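Cobalamin biosynthesis precorrin-6Y methylase (cbiE) (Archaeoglobus fulgidus, PDB 2BB3) probably transfers a methyl group from S-adenosyl-L-methionine to a precorrin intermediate during cobalamin (vitamin B12) biosynthesis. Local coordinates at residues A[27-32]-A[57-62]. Sequence-based numbering, arbitrary orientation.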
# COMPACT_ATOMS: atom_id res chain seq x y z
N VAL A 27 12.35 5.61 5.51
CA VAL A 27 11.35 6.22 4.65
C VAL A 27 11.30 5.61 3.26
O VAL A 27 12.32 5.21 2.71
CB VAL A 27 11.65 7.74 4.47
CG1 VAL A 27 12.00 8.36 5.82
CG2 VAL A 27 12.80 7.92 3.51
N GLY A 28 10.10 5.53 2.70
CA GLY A 28 9.96 4.98 1.37
C GLY A 28 10.26 6.03 0.32
O GLY A 28 9.96 7.22 0.51
N SER A 29 10.85 5.60 -0.78
CA SER A 29 11.17 6.53 -1.86
C SER A 29 10.05 6.52 -2.88
O SER A 29 9.97 7.39 -3.75
CB SER A 29 12.46 6.10 -2.55
OG SER A 29 12.28 4.84 -3.18
N GLY A 30 9.18 5.53 -2.78
CA GLY A 30 8.11 5.43 -3.76
C GLY A 30 8.54 4.52 -4.90
O GLY A 30 9.60 3.90 -4.84
N THR A 31 7.74 4.46 -5.95
CA THR A 31 8.04 3.57 -7.07
C THR A 31 8.31 4.34 -8.35
O THR A 31 9.25 4.03 -9.08
CB THR A 31 6.87 2.60 -7.31
OG1 THR A 31 6.61 1.87 -6.11
CG2 THR A 31 7.20 1.62 -8.44
N CYS A 32 7.48 5.35 -8.59
CA CYS A 32 7.57 6.21 -9.77
C CYS A 32 8.05 7.58 -9.33
O CYS A 32 8.05 7.89 -8.13
CB CYS A 32 6.20 6.34 -10.40
SG CYS A 32 5.38 4.72 -10.48
N LEU A 57 17.99 5.84 -3.40
CA LEU A 57 18.52 7.20 -3.35
C LEU A 57 18.19 7.98 -4.61
O LEU A 57 17.80 9.14 -4.54
CB LEU A 57 20.04 7.18 -3.12
CG LEU A 57 20.43 6.48 -1.82
CD1 LEU A 57 21.95 6.41 -1.68
CD2 LEU A 57 19.80 7.22 -0.63
N GLU A 58 18.35 7.33 -5.75
CA GLU A 58 18.05 7.97 -7.03
C GLU A 58 16.59 8.42 -7.02
O GLU A 58 16.30 9.61 -7.18
CB GLU A 58 18.33 7.01 -8.19
CG GLU A 58 19.82 6.80 -8.50
CD GLU A 58 20.11 5.78 -9.61
OE1 GLU A 58 21.20 5.87 -10.24
OE2 GLU A 58 19.27 4.89 -9.86
N LEU A 59 15.70 7.47 -6.80
CA LEU A 59 14.26 7.73 -6.75
C LEU A 59 13.90 8.92 -5.89
O LEU A 59 13.17 9.80 -6.33
CB LEU A 59 13.53 6.48 -6.25
CG LEU A 59 13.03 5.55 -7.35
CD1 LEU A 59 12.57 4.20 -6.78
CD2 LEU A 59 11.88 6.25 -8.07
N ALA A 60 14.44 8.96 -4.68
CA ALA A 60 14.17 10.07 -3.76
C ALA A 60 14.93 11.35 -4.12
O ALA A 60 14.82 12.36 -3.43
CB ALA A 60 14.51 9.65 -2.33
N GLY A 61 15.72 11.30 -5.19
CA GLY A 61 16.47 12.46 -5.63
C GLY A 61 17.60 12.95 -4.73
O GLY A 61 17.84 14.15 -4.62
N VAL A 62 18.30 12.02 -4.09
CA VAL A 62 19.39 12.38 -3.20
C VAL A 62 20.66 11.55 -3.41
O VAL A 62 21.58 11.63 -2.59
CB VAL A 62 18.96 12.26 -1.73
CG1 VAL A 62 17.96 13.34 -1.38
CG2 VAL A 62 18.36 10.88 -1.49
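The hydroxyl of S29, OG, lies against the L59 side chain, 3.7 Å from its methyl CD1, with the carbonyl oxygens of G30 and S95 in reach. Its single proton can serve either acceptor, so the two weak links are alternatives, and the one to G30 O is long at 3.3 Å. With chi1 at 64°, OG sits between the backbone N and the carbonyl carbon of its own residue, where both OG and CB lie against L59 CB. S29 CB is 3.9 Å from L59 CB and also reaches A60 CB at 4.1 Å. L59 reaches across with a forked tip. Its CD1 lies 3.6 Å from G30 O and its CD2 3.6 Å from T31 O, so the two methyls rest against successive peptide carbonyls of the turn that follows strand 23-28. No hydrogen bond joins the two segments. Helix 54-59 ends here in a Schellman motif, with G61 N bonded to E58 O (2.7 Å) and V62 N to L57 O (3.0 Å), G61 taking positive phi. Strand 91-95 lies beside both segments, and its I94 touches S29 and A60 alike. Beyond L59 the turn enters the cofactor pocket: T31 touches the bound S-adenosyl-L-homocysteine and gives its OG1 to a hydrogen bond with I123 O, and C32 is tied by a disulfide to C188. The arrangement belongs to the parallel-sheet half of the tetrapyrrole methylase fold, where the loop leaving a strand's C-terminal end borders the cofactor. Because L59 methyls meet carbonyl oxygens and the hydroxyl, and CB atoms of S29, L59 and A60 meet one another, the contact rests on van der Waals fit, while the backbone N of T31 and of C32 bond to Q35 OE1.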